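Local coordinates for p-47 protein (Clostridium botulinum, PDB 6EKT) that may form part of a progenitor complex that protects botulinum neurotoxin during its passage through the host gut, and has a fold resembling tubular lipid-binding (TULIP) proteins, at residues 28-33 with 229-234; 105-110 with 156-161; 137-142 with 164-169; 176-181 with 209-214; 216-221 with 275-280. All coordinates share one frame; numbering follows the deposited sequence.

Contact 1 of 5, residues 28-33 with 229-234; sequences DIVYGC and GNILGN
V30 and I231 meet through their methyl ends, and L232 beside them lies against the backbone of G32 and C33. I231 can be followed outward from CB. Its CG2 branch lies anti to the backbone N, while CG1 stands beside that N (chi1 -65°), and the chain then runs extended (chi2 170°) to CD1. This terminal methyl does the touching: it sits 3.6 Å from V30 CG1 and 3.8 Å from V30 CB, with the two side chains crossing at about a right angle. V30 offers CG1, the methyl anti to its own backbone N.

L232 works differently, since its partner is main chain. Its CD1 comes within 3.6 Å of C33 N and 3.7 Å of G32 C, and its CD2 lies 3.8 Å from G32 O. With only hydrogen on the G32 CA, the isobutyl group can settle directly on the strand; consistent with this close seating, the CA atoms of G32 and L232 are 6.8 Å apart, the nearest pair. No hydrogen bond joins the two segments.

The 3-10 turn 229-231 and the residues after it thus rest on strand 29-34 near the middle of the molecule. That strand runs between antiparallel neighbours 208-214 and 238-242; V30 also packs on F210, L232 on Y208 and I231 on L241, while Y31 on the reverse face touches I411 of strand 411-413.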
# COMPACT_ATOMS: atom_id res chain seq x y z
N ASP A 28 4.00 -6.77 -2.19
CA ASP A 28 4.67 -5.96 -1.15
C ASP A 28 3.97 -4.67 -0.78
O ASP A 28 3.79 -4.38 0.41
CB ASP A 28 6.14 -5.65 -1.54
CG ASP A 28 6.97 -6.89 -1.69
OD1 ASP A 28 6.71 -7.91 -0.98
OD2 ASP A 28 7.85 -6.87 -2.54
N ILE A 29 3.60 -3.86 -1.78
CA ILE A 29 2.91 -2.59 -1.54
C ILE A 29 1.84 -2.47 -2.59
O ILE A 29 2.11 -2.70 -3.78
CB ILE A 29 3.82 -1.33 -1.59
CG1 ILE A 29 5.09 -1.53 -0.74
CG2 ILE A 29 3.04 -0.08 -1.15
CD1 ILE A 29 6.10 -0.38 -0.82
N VAL A 30 0.63 -2.15 -2.14
CA VAL A 30 -0.53 -2.05 -3.04
C VAL A 30 -1.04 -0.62 -2.93
O VAL A 30 -1.16 -0.10 -1.81
CB VAL A 30 -1.64 -3.07 -2.66
CG1 VAL A 30 -2.85 -2.91 -3.57
CG2 VAL A 30 -1.12 -4.48 -2.78
N TYR A 31 -1.30 0.01 -4.09
CA TYR A 31 -1.76 1.39 -4.14
C TYR A 31 -3.14 1.44 -4.77
O TYR A 31 -3.37 0.78 -5.77
CB TYR A 31 -0.81 2.22 -5.00
CG TYR A 31 0.64 2.15 -4.57
CD1 TYR A 31 1.46 1.10 -5.00
CD2 TYR A 31 1.21 3.15 -3.76
CE1 TYR A 31 2.80 1.03 -4.63
CE2 TYR A 31 2.56 3.09 -3.37
CZ TYR A 31 3.34 2.04 -3.82
OH TYR A 31 4.65 1.96 -3.44
N GLY A 32 -4.05 2.23 -4.19
CA GLY A 32 -5.41 2.35 -4.77
C GLY A 32 -5.96 3.76 -4.88
O GLY A 32 -5.65 4.64 -4.06
N CYS A 33 -6.79 3.98 -5.91
CA CYS A 33 -7.51 5.25 -6.09
C CYS A 33 -8.93 4.98 -6.57
O CYS A 33 -9.16 4.08 -7.39
CB CYS A 33 -6.80 6.18 -7.08
SG CYS A 33 -7.52 7.84 -7.24
N GLY A 229 -10.05 -4.99 -1.27
CA GLY A 229 -10.88 -3.78 -1.42
C GLY A 229 -10.95 -2.87 -0.19
O GLY A 229 -11.22 -1.67 -0.32
N ASN A 230 -10.69 -3.43 0.99
CA ASN A 230 -10.68 -2.65 2.25
C ASN A 230 -9.57 -1.61 2.32
O ASN A 230 -9.58 -0.74 3.19
CB ASN A 230 -10.71 -3.57 3.50
CG ASN A 230 -12.05 -4.28 3.66
OD1 ASN A 230 -13.11 -3.69 3.45
ND2 ASN A 230 -12.02 -5.58 4.01
N ILE A 231 -8.62 -1.67 1.38
CA ILE A 231 -7.61 -0.61 1.22
C ILE A 231 -8.29 0.73 1.01
O ILE A 231 -7.85 1.75 1.54
CB ILE A 231 -6.61 -0.91 0.08
CG1 ILE A 231 -5.79 -2.15 0.43
CG2 ILE A 231 -5.71 0.29 -0.20
CD1 ILE A 231 -4.93 -2.68 -0.70
N LEU A 232 -9.40 0.73 0.27
CA LEU A 232 -10.17 1.95 0.10
C LEU A 232 -11.44 1.94 0.96
O LEU A 232 -12.45 2.57 0.60
CB LEU A 232 -10.43 2.26 -1.39
CG LEU A 232 -9.14 2.58 -2.17
CD1 LEU A 232 -9.34 2.70 -3.67
CD2 LEU A 232 -8.50 3.87 -1.68
N GLY A 233 -11.36 1.26 2.11
CA GLY A 233 -12.44 1.25 3.12
C GLY A 233 -12.71 2.65 3.70
O GLY A 233 -11.94 3.58 3.44
N ASN A 234 -13.79 2.78 4.47
CA ASN A 234 -14.21 4.08 5.08
C ASN A 234 -14.40 5.16 4.01
O ASN A 234 -14.15 6.34 4.28
CB ASN A 234 -13.20 4.63 6.13
CG ASN A 234 -12.78 3.62 7.20
OD1 ASN A 234 -13.59 3.21 8.04
ND2 ASN A 234 -11.49 3.28 7.22

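Contact 2 of 5, residues 105-110 with 156-161; sequences INPVLE and FYFNKL
F158 reaches out from helix 152-168 and places the far end of its ring, CZ, against both I105 and P107. Its CB already points at the 105-110 segment, and with CG anti to the backbone N (chi1 174°) CZ is the ring atom that meets it. P107 CG approaches at the ring edge, in the ring plane, 3.9 Å from F158 CZ. The pyrrolidine crosses the phenyl side chain at about a right angle.

I105 CG2 stands 4.0 Å from the same F158 CZ but comes in obliquely. The I105 conformation divides the work between its branches. CG2 lies anti to the backbone N and turns to the phenylalanine, whereas CG1 is beside the N and its chain bends (chi2 63°) so that CD1 leads away from the helix. The I105 and F158 side chains run antiparallel where they pass.

Helix 152-168 packs here on the residues leading into strand 108-118 of an antiparallel sheet. The neighbourhood continues the same apolar surface: L102 and L150 also touch F158, and L162 of the helix packs on P107 and L109. All three residues of the contact are buried, no hydrogen bond crosses between the segments, and the nearest approaches are carbon to carbon. The chemistry is therefore buried hydrophobic packing, fitted by shape, with no polar pairing between the segments.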
# COMPACT_ATOMS: atom_id res chain seq x y z
N ILE A 105 -24.97 8.97 -29.68
CA ILE A 105 -24.53 7.57 -29.60
C ILE A 105 -23.54 7.44 -28.43
O ILE A 105 -22.65 8.29 -28.24
CB ILE A 105 -23.96 7.06 -30.97
CG1 ILE A 105 -25.09 6.66 -31.94
CG2 ILE A 105 -23.05 5.84 -30.80
CD1 ILE A 105 -26.02 7.77 -32.36
N ASN A 106 -23.72 6.37 -27.64
CA ASN A 106 -23.05 6.20 -26.35
C ASN A 106 -22.39 4.80 -26.22
O ASN A 106 -22.94 3.90 -25.55
CB ASN A 106 -24.06 6.50 -25.22
CG ASN A 106 -23.42 6.62 -23.85
OD1 ASN A 106 -22.19 6.79 -23.73
ND2 ASN A 106 -24.24 6.55 -22.81
N PRO A 107 -21.21 4.61 -26.86
CA PRO A 107 -20.53 3.31 -26.83
C PRO A 107 -19.92 2.99 -25.47
O PRO A 107 -19.55 3.89 -24.71
CB PRO A 107 -19.41 3.48 -27.87
CG PRO A 107 -19.77 4.71 -28.68
CD PRO A 107 -20.45 5.58 -27.66
N VAL A 108 -19.86 1.69 -25.18
CA VAL A 108 -19.14 1.20 -24.02
C VAL A 108 -17.99 0.35 -24.54
O VAL A 108 -18.20 -0.65 -25.25
CB VAL A 108 -20.04 0.36 -23.07
CG1 VAL A 108 -19.27 -0.09 -21.84
CG2 VAL A 108 -21.27 1.17 -22.67
N LEU A 109 -16.77 0.79 -24.22
CA LEU A 109 -15.58 0.09 -24.60
C LEU A 109 -14.86 -0.45 -23.36
O LEU A 109 -15.15 -0.05 -22.22
CB LEU A 109 -14.63 1.02 -25.37
CG LEU A 109 -15.23 1.85 -26.51
CD1 LEU A 109 -14.24 2.88 -27.05
CD2 LEU A 109 -15.71 0.94 -27.62
N GLU A 110 -13.94 -1.37 -23.61
CA GLU A 110 -12.93 -1.72 -22.63
C GLU A 110 -11.57 -1.47 -23.24
O GLU A 110 -11.29 -1.93 -24.35
CB GLU A 110 -13.08 -3.16 -22.15
CG GLU A 110 -14.07 -3.29 -21.02
CD GLU A 110 -14.17 -4.68 -20.43
OE1 GLU A 110 -15.21 -4.97 -19.83
OE2 GLU A 110 -13.21 -5.49 -20.55
N PHE A 156 -22.62 -2.91 -37.50
CA PHE A 156 -21.48 -3.67 -38.01
C PHE A 156 -20.39 -2.73 -38.53
O PHE A 156 -19.22 -2.85 -38.14
CB PHE A 156 -21.96 -4.64 -39.11
CG PHE A 156 -20.92 -5.66 -39.50
CD1 PHE A 156 -20.77 -6.83 -38.76
CD2 PHE A 156 -20.08 -5.43 -40.59
CE1 PHE A 156 -19.79 -7.77 -39.10
CE2 PHE A 156 -19.11 -6.37 -40.94
CZ PHE A 156 -18.97 -7.54 -40.20
N TYR A 157 -20.79 -1.80 -39.40
CA TYR A 157 -19.85 -0.82 -39.95
C TYR A 157 -19.30 0.17 -38.93
O TYR A 157 -18.11 0.55 -38.98
CB TYR A 157 -20.42 -0.11 -41.19
CG TYR A 157 -20.44 -1.03 -42.39
CD1 TYR A 157 -19.25 -1.43 -43.02
CD2 TYR A 157 -21.65 -1.53 -42.88
CE1 TYR A 157 -19.26 -2.29 -44.12
CE2 TYR A 157 -21.67 -2.38 -43.98
CZ TYR A 157 -20.48 -2.76 -44.59
OH TYR A 157 -20.54 -3.62 -45.68
N PHE A 158 -20.17 0.58 -38.00
CA PHE A 158 -19.77 1.47 -36.93
C PHE A 158 -18.64 0.84 -36.08
O PHE A 158 -17.64 1.51 -35.79
CB PHE A 158 -20.96 1.88 -36.05
CG PHE A 158 -20.57 2.71 -34.84
CD1 PHE A 158 -20.13 4.03 -34.98
CD2 PHE A 158 -20.65 2.16 -33.56
CE1 PHE A 158 -19.76 4.78 -33.87
CE2 PHE A 158 -20.29 2.91 -32.44
CZ PHE A 158 -19.85 4.22 -32.59
N ASN A 159 -18.82 -0.42 -35.70
CA ASN A 159 -17.83 -1.13 -34.89
C ASN A 159 -16.47 -1.16 -35.53
O ASN A 159 -15.46 -0.91 -34.86
CB ASN A 159 -18.29 -2.56 -34.59
CG ASN A 159 -19.46 -2.59 -33.63
OD1 ASN A 159 -19.77 -1.57 -32.99
ND2 ASN A 159 -20.14 -3.74 -33.56
N LYS A 160 -16.45 -1.47 -36.83
CA LYS A 160 -15.22 -1.49 -37.59
C LYS A 160 -14.57 -0.11 -37.63
O LYS A 160 -13.38 0.02 -37.36
CB LYS A 160 -15.46 -2.04 -39.00
CG LYS A 160 -14.21 -2.21 -39.83
CD LYS A 160 -14.06 -1.07 -40.84
CE LYS A 160 -12.94 -1.35 -41.84
NZ LYS A 160 -12.43 -0.06 -42.40
N LEU A 161 -15.36 0.92 -37.97
CA LEU A 161 -14.82 2.27 -38.13
C LEU A 161 -14.44 2.93 -36.81
O LEU A 161 -13.54 3.77 -36.78
CB LEU A 161 -15.78 3.16 -38.93
CG LEU A 161 -15.91 2.81 -40.42
CD1 LEU A 161 -17.11 3.51 -41.04
CD2 LEU A 161 -14.63 3.22 -41.15

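Contact 3 of 5, residues 137-142 with 164-169; sequences DDIKII and NAFIQN
F166 meets I139 chiefly through its CB, which lies 3.7 Å from I139 CD1, while the F166 ring has that methyl only at an oblique position. F166 also sets its ring edge-to-face with F53 and touches L109. Helix 152-168 therefore lies between strands of two antiparallel sheets, with strand 62-68 on its other flank touching both A165 and F166, in the N-terminal domain whose fold closely resembles OrfX2. I167 comes next: its CG1, beside the backbone N (chi1 -70°), approaches I139 CD1 to 4.1 Å. One methyl, carried on the extended I139 side chain (chi2 162°), thus serves two consecutive helix residues.

N169, the first residue to leave helical geometry, turns its amide back on the helix end. Its ND2 donates to A165 O at 2.8 Å with a nearly straight N-H...O angle of 167°; the acceptor is in the amide plane, whereas the donor is tilted from the carbonyl plane. ND2 also bonds L54 O.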
# COMPACT_ATOMS: atom_id res chain seq x y z
N ASP A 137 -6.57 -7.26 -28.85
CA ASP A 137 -7.86 -6.82 -28.32
C ASP A 137 -7.72 -5.78 -27.20
O ASP A 137 -8.47 -5.78 -26.22
CB ASP A 137 -8.67 -8.03 -27.86
CG ASP A 137 -9.09 -8.93 -29.01
OD1 ASP A 137 -9.77 -8.45 -29.94
OD2 ASP A 137 -8.75 -10.12 -28.94
N ASP A 138 -6.79 -4.85 -27.39
CA ASP A 138 -6.55 -3.85 -26.34
C ASP A 138 -7.69 -2.87 -26.27
O ASP A 138 -7.88 -2.24 -25.24
CB ASP A 138 -5.23 -3.14 -26.55
CG ASP A 138 -4.04 -4.00 -26.16
OD1 ASP A 138 -4.23 -5.13 -25.66
OD2 ASP A 138 -2.89 -3.54 -26.35
N ILE A 139 -8.45 -2.77 -27.37
CA ILE A 139 -9.75 -2.12 -27.40
C ILE A 139 -10.79 -3.18 -27.72
O ILE A 139 -10.67 -3.88 -28.73
CB ILE A 139 -9.86 -1.00 -28.46
CG1 ILE A 139 -8.77 0.05 -28.26
CG2 ILE A 139 -11.25 -0.35 -28.43
CD1 ILE A 139 -8.53 0.92 -29.49
N LYS A 140 -11.81 -3.27 -26.86
CA LYS A 140 -12.96 -4.14 -27.05
C LYS A 140 -14.20 -3.28 -27.07
O LYS A 140 -14.31 -2.32 -26.30
CB LYS A 140 -13.10 -5.17 -25.94
CG LYS A 140 -11.90 -6.10 -25.77
CD LYS A 140 -12.18 -7.19 -24.73
CE LYS A 140 -12.19 -6.62 -23.33
NZ LYS A 140 -12.59 -7.60 -22.28
N ILE A 141 -15.13 -3.61 -27.97
CA ILE A 141 -16.45 -3.01 -27.97
C ILE A 141 -17.38 -3.86 -27.12
O ILE A 141 -17.64 -5.03 -27.44
CB ILE A 141 -16.99 -2.80 -29.41
CG1 ILE A 141 -16.03 -1.88 -30.19
CG2 ILE A 141 -18.42 -2.25 -29.38
CD1 ILE A 141 -16.28 -1.79 -31.68
N ILE A 142 -17.85 -3.28 -26.03
CA ILE A 142 -18.80 -3.93 -25.14
C ILE A 142 -20.22 -3.73 -25.67
O ILE A 142 -20.91 -4.72 -25.90
CB ILE A 142 -18.63 -3.45 -23.66
CG1 ILE A 142 -17.17 -3.61 -23.21
CG2 ILE A 142 -19.57 -4.20 -22.71
CD1 ILE A 142 -16.56 -5.00 -23.38
N ASN A 164 -10.99 1.63 -36.11
CA ASN A 164 -10.11 2.32 -37.05
C ASN A 164 -9.75 3.68 -36.50
O ASN A 164 -8.56 4.03 -36.44
CB ASN A 164 -10.77 2.51 -38.41
CG ASN A 164 -10.62 1.32 -39.34
OD1 ASN A 164 -11.53 1.03 -40.10
ND2 ASN A 164 -9.48 0.65 -39.30
N ALA A 165 -10.77 4.42 -36.09
CA ALA A 165 -10.60 5.78 -35.61
C ALA A 165 -9.78 5.84 -34.29
O ALA A 165 -8.88 6.67 -34.15
CB ALA A 165 -11.95 6.48 -35.47
N PHE A 166 -10.07 4.94 -33.35
CA PHE A 166 -9.30 4.91 -32.10
C PHE A 166 -7.82 4.64 -32.33
O PHE A 166 -6.98 5.44 -31.90
CB PHE A 166 -9.91 3.92 -31.08
CG PHE A 166 -10.99 4.52 -30.23
CD1 PHE A 166 -12.17 5.00 -30.81
CD2 PHE A 166 -10.85 4.60 -28.85
CE1 PHE A 166 -13.18 5.57 -30.03
CE2 PHE A 166 -11.84 5.18 -28.06
CZ PHE A 166 -13.01 5.65 -28.65
N ILE A 167 -7.51 3.57 -33.05
CA ILE A 167 -6.11 3.20 -33.31
C ILE A 167 -5.38 4.32 -34.07
O ILE A 167 -4.27 4.71 -33.67
CB ILE A 167 -5.96 1.81 -33.97
CG1 ILE A 167 -6.32 0.71 -32.96
CG2 ILE A 167 -4.53 1.59 -34.50
CD1 ILE A 167 -6.77 -0.59 -33.59
N GLN A 168 -6.01 4.87 -35.10
CA GLN A 168 -5.36 5.93 -35.87
C GLN A 168 -5.12 7.22 -35.05
O GLN A 168 -4.19 7.96 -35.35
CB GLN A 168 -6.08 6.21 -37.19
CG GLN A 168 -5.21 6.92 -38.21
CD GLN A 168 -6.03 7.58 -39.28
OE1 GLN A 168 -6.65 8.62 -39.05
NE2 GLN A 168 -6.04 6.99 -40.47
N ASN A 169 -5.94 7.46 -34.03
CA ASN A 169 -5.86 8.68 -33.21
C ASN A 169 -5.26 8.44 -31.82
O ASN A 169 -5.43 9.26 -30.91
CB ASN A 169 -7.24 9.29 -33.06
CG ASN A 169 -7.72 9.97 -34.32
OD1 ASN A 169 -7.40 11.14 -34.57
ND2 ASN A 169 -8.49 9.25 -35.12

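Contact 4 of 5, residues 176-181 with 209-214; sequences IFASLN and LFILSV
The F177 ring is the flat group of the contact, and L209 CD2 approaches it obliquely, 4.1 Å from F177 CD1. Two other aromatic rings, Y175 and F129, make edge-to-face pairs with it. The F177 side chain crosses that of L209 at about a right angle. The leucine bends at chi2 (76°), with CD2 as the methyl that reaches the ring.

The second meeting point involves A178 and I211. A178 CB lies 3.8 Å from I211 CD1, the end of an extended isoleucine chain (chi2 163°) whose CG1 is beside the backbone N. The single methyl of alanine and the terminal methyl of isoleucine are the nearest atoms, and W413 touches both residues.

These segments belong to two different sheets. Strand 178-181 pairs with strands 124-141 and 411-413, whereas 208-214 pairs with 193-199 and 29-34. With CA separations of 9.2 Å for F177 and L209 and 9.1 Å for A178 and I211, and no hydrogen bond across, the two layers pack face to face through side chains.

Further along, L180 also turns its CB toward the opposing strand, though L180 CD1 stays 4.8 Å from I211 CG2; its side chain also touches F194 of strand 193-199 and I411. S213 likewise faces the interface, and its OG is bonded to I29 O.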
# COMPACT_ATOMS: atom_id res chain seq x y z
N ILE A 176 -2.62 10.50 -18.04
CA ILE A 176 -1.77 9.77 -17.08
C ILE A 176 -2.65 9.36 -15.92
O ILE A 176 -3.06 10.22 -15.12
CB ILE A 176 -0.58 10.64 -16.55
CG1 ILE A 176 0.27 11.27 -17.68
CG2 ILE A 176 0.26 9.86 -15.54
CD1 ILE A 176 0.78 10.30 -18.74
N PHE A 177 -2.95 8.07 -15.82
CA PHE A 177 -3.69 7.54 -14.67
C PHE A 177 -2.89 7.62 -13.38
O PHE A 177 -3.44 7.95 -12.34
CB PHE A 177 -4.21 6.12 -14.94
CG PHE A 177 -5.31 6.08 -15.96
CD1 PHE A 177 -6.63 6.37 -15.60
CD2 PHE A 177 -5.03 5.80 -17.29
CE1 PHE A 177 -7.66 6.37 -16.54
CE2 PHE A 177 -6.04 5.81 -18.25
CZ PHE A 177 -7.36 6.08 -17.87
N ALA A 178 -1.60 7.31 -13.49
CA ALA A 178 -0.68 7.35 -12.35
C ALA A 178 0.72 7.50 -12.91
O ALA A 178 1.03 6.97 -13.99
CB ALA A 178 -0.79 6.09 -11.50
N SER A 179 1.55 8.25 -12.20
CA SER A 179 2.97 8.23 -12.45
C SER A 179 3.60 7.33 -11.39
O SER A 179 3.16 7.31 -10.23
CB SER A 179 3.53 9.64 -12.40
OG SER A 179 4.92 9.61 -12.21
N LEU A 180 4.61 6.57 -11.81
CA LEU A 180 5.32 5.63 -10.93
C LEU A 180 6.78 6.03 -10.87
O LEU A 180 7.43 6.14 -11.92
CB LEU A 180 5.16 4.19 -11.47
CG LEU A 180 5.84 3.01 -10.77
CD1 LEU A 180 5.07 1.71 -10.98
CD2 LEU A 180 7.31 2.83 -11.16
N ASN A 181 7.30 6.22 -9.66
CA ASN A 181 8.72 6.53 -9.46
C ASN A 181 9.54 5.26 -9.22
O ASN A 181 9.32 4.58 -8.24
CB ASN A 181 8.90 7.50 -8.27
CG ASN A 181 8.34 8.88 -8.53
OD1 ASN A 181 8.63 9.49 -9.55
ND2 ASN A 181 7.53 9.38 -7.62
N LEU A 209 -9.21 1.58 -8.77
CA LEU A 209 -8.03 1.28 -9.59
C LEU A 209 -6.91 0.96 -8.63
O LEU A 209 -6.67 1.73 -7.66
CB LEU A 209 -7.61 2.48 -10.47
CG LEU A 209 -8.42 2.79 -11.75
CD1 LEU A 209 -9.73 3.45 -11.39
CD2 LEU A 209 -7.65 3.73 -12.68
N PHE A 210 -6.23 -0.16 -8.87
CA PHE A 210 -5.14 -0.60 -8.00
C PHE A 210 -3.86 -0.82 -8.78
O PHE A 210 -3.91 -1.25 -9.94
CB PHE A 210 -5.50 -1.91 -7.28
CG PHE A 210 -6.42 -1.72 -6.11
CD1 PHE A 210 -5.96 -1.13 -4.93
CD2 PHE A 210 -7.74 -2.18 -6.16
CE1 PHE A 210 -6.81 -0.96 -3.83
CE2 PHE A 210 -8.60 -2.03 -5.06
CZ PHE A 210 -8.14 -1.41 -3.90
N ILE A 211 -2.73 -0.52 -8.15
CA ILE A 211 -1.41 -0.94 -8.66
C ILE A 211 -0.83 -1.85 -7.59
O ILE A 211 -0.73 -1.46 -6.42
CB ILE A 211 -0.47 0.28 -8.95
CG1 ILE A 211 -1.00 1.09 -10.14
CG2 ILE A 211 0.97 -0.17 -9.21
CD1 ILE A 211 -0.41 2.51 -10.27
N LEU A 212 -0.46 -3.06 -8.00
CA LEU A 212 0.16 -4.06 -7.13
C LEU A 212 1.65 -4.05 -7.41
O LEU A 212 2.04 -4.09 -8.57
CB LEU A 212 -0.43 -5.45 -7.44
CG LEU A 212 -1.83 -5.83 -6.95
CD1 LEU A 212 -2.91 -4.78 -7.13
CD2 LEU A 212 -2.29 -7.15 -7.57
N SER A 213 2.49 -4.00 -6.36
CA SER A 213 3.94 -3.94 -6.59
C SER A 213 4.72 -4.93 -5.74
O SER A 213 4.31 -5.26 -4.61
CB SER A 213 4.52 -2.52 -6.34
OG SER A 213 4.57 -2.19 -4.95
N VAL A 214 5.87 -5.36 -6.27
CA VAL A 214 6.91 -6.01 -5.48
C VAL A 214 8.19 -5.15 -5.54
O VAL A 214 8.46 -4.54 -6.57
CB VAL A 214 7.12 -7.45 -5.97
CG1 VAL A 214 8.41 -8.05 -5.45
CG2 VAL A 214 5.97 -8.33 -5.49

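Contact 5 of 5, residues 216-221 with 275-280; sequences TNRDIS and SDTTGR
A surface loop between strands 208-214 and 238-242 meets an ST turn leading into strand 279-288, with R218 stacked on D276. The guanidinium and carboxylate planes are 3° apart, and D276 CB lies over the centre of one guanidinium face, 3.5 Å from R218 CZ. R218 NH2 and D276 OD2, 3.9 Å apart, form only a long salt bridge: the oxygen is well out of the guanidinium plane, so no N-H points at it. The arginine's firmer partners are D28 OD1 and G26 O, both bonded to NH1. The T277 CG2 methyl packs against R218 NH1 at 3.8 Å, obliquely to the guanidinium.

Each loop is braced locally. D219 OD1 takes two donors, S221 OG at 2.7 Å and S221 N at 3.1 Å, the latter from above the carboxylate plane. T277 N donates to S275 OG at 3.2 Å. A side-chain oxygen accepting from the backbone N two residues on defines an Asx turn at D219 and an ST turn at S275.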
# COMPACT_ATOMS: atom_id res chain seq x y z
N THR A 216 11.38 -6.31 -4.85
CA THR A 216 12.54 -7.13 -5.26
C THR A 216 12.25 -7.79 -6.60
O THR A 216 11.14 -7.68 -7.13
CB THR A 216 12.85 -8.25 -4.24
OG1 THR A 216 11.84 -9.28 -4.33
CG2 THR A 216 12.91 -7.73 -2.82
N ASN A 217 13.24 -8.50 -7.15
CA ASN A 217 13.06 -9.19 -8.43
C ASN A 217 12.56 -10.63 -8.33
O ASN A 217 12.72 -11.44 -9.26
CB ASN A 217 14.34 -9.11 -9.27
CG ASN A 217 14.55 -7.74 -9.88
OD1 ASN A 217 15.60 -7.12 -9.68
ND2 ASN A 217 13.56 -7.25 -10.62
N ARG A 218 11.92 -10.95 -7.21
CA ARG A 218 11.35 -12.29 -7.05
C ARG A 218 10.32 -12.61 -8.14
O ARG A 218 9.73 -11.71 -8.73
CB ARG A 218 10.80 -12.48 -5.62
CG ARG A 218 9.62 -11.61 -5.21
CD ARG A 218 9.29 -11.95 -3.77
NE ARG A 218 8.34 -11.05 -3.11
CZ ARG A 218 7.03 -11.23 -3.05
NH1 ARG A 218 6.28 -10.35 -2.39
NH2 ARG A 218 6.47 -12.27 -3.65
N ASP A 219 10.12 -13.89 -8.40
CA ASP A 219 9.15 -14.38 -9.37
C ASP A 219 7.73 -13.92 -9.01
O ASP A 219 7.25 -14.20 -7.92
CB ASP A 219 9.25 -15.92 -9.40
CG ASP A 219 8.42 -16.56 -10.49
OD1 ASP A 219 8.00 -15.88 -11.44
OD2 ASP A 219 8.20 -17.79 -10.40
N ILE A 220 7.09 -13.19 -9.92
CA ILE A 220 5.70 -12.73 -9.74
C ILE A 220 4.72 -13.53 -10.61
O ILE A 220 3.50 -13.41 -10.46
CB ILE A 220 5.53 -11.20 -9.98
CG1 ILE A 220 5.80 -10.82 -11.44
CG2 ILE A 220 6.40 -10.38 -9.02
CD1 ILE A 220 5.16 -9.52 -11.88
N SER A 221 5.25 -14.37 -11.51
CA SER A 221 4.44 -15.11 -12.49
C SER A 221 3.40 -16.03 -11.83
O SER A 221 2.37 -16.33 -12.44
CB SER A 221 5.32 -15.89 -13.46
OG SER A 221 5.96 -16.96 -12.80
N SER A 275 7.73 -15.56 5.50
CA SER A 275 7.27 -15.73 4.09
C SER A 275 7.78 -14.50 3.31
O SER A 275 8.51 -13.67 3.88
CB SER A 275 5.74 -15.84 3.96
OG SER A 275 5.10 -14.59 4.21
N ASP A 276 7.42 -14.38 2.02
CA ASP A 276 7.80 -13.18 1.27
C ASP A 276 7.23 -11.89 1.86
O ASP A 276 7.82 -10.81 1.71
CB ASP A 276 7.36 -13.30 -0.19
CG ASP A 276 8.16 -14.34 -0.94
OD1 ASP A 276 9.40 -14.24 -0.95
OD2 ASP A 276 7.54 -15.28 -1.48
N THR A 277 6.11 -12.01 2.57
CA THR A 277 5.42 -10.83 3.04
C THR A 277 5.21 -10.74 4.56
O THR A 277 4.61 -9.78 5.02
CB THR A 277 4.06 -10.68 2.35
OG1 THR A 277 3.27 -11.83 2.68
CG2 THR A 277 4.23 -10.54 0.80
N THR A 278 5.70 -11.73 5.30
CA THR A 278 5.55 -11.76 6.77
C THR A 278 6.88 -11.98 7.49
O THR A 278 7.86 -12.46 6.91
CB THR A 278 4.53 -12.83 7.24
OG1 THR A 278 4.98 -14.12 6.83
CG2 THR A 278 3.12 -12.56 6.72
N GLY A 279 6.92 -11.62 8.78
CA GLY A 279 8.11 -11.85 9.59
C GLY A 279 7.91 -11.53 11.05
O GLY A 279 6.80 -11.23 11.49
N ARG A 280 9.01 -11.58 11.78
CA ARG A 280 9.02 -11.21 13.20
C ARG A 280 10.39 -10.63 13.54
O ARG A 280 11.32 -10.75 12.74
CB ARG A 280 8.70 -12.43 14.09
CG ARG A 280 9.62 -13.60 13.88
CD ARG A 280 9.04 -14.92 14.41
NE ARG A 280 10.03 -15.96 14.18
CZ ARG A 280 11.09 -16.19 14.95
NH1 ARG A 280 11.29 -15.49 16.07
NH2 ARG A 280 11.94 -17.15 14.61

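In the fold
Contacts 1, 4 and 5 gather near the middle of the elongated molecule, whereas contacts 2 and 3 lie toward one end, with centres 37 and 32 Å from the centre of the chain. Contacts 1 and 4 meet within one sheet, where Y31 O probably accepts from I211 N at 2.8 Å. Contact 1 reaches contact 5 through the salt bridge of D28 OD1 with R218 NH1, also 2.8 Å. Contacts 2 and 3 share helix 152-168 and have centres 9 Å apart; a salt bridge between E110 OE2 and K140 NZ joins strands 108-118 and 124-141. Contacts 3 and 4 stay about 11 Å apart at their nearest atoms, yet neighbouring strands 124-141 and 178-181 connect them.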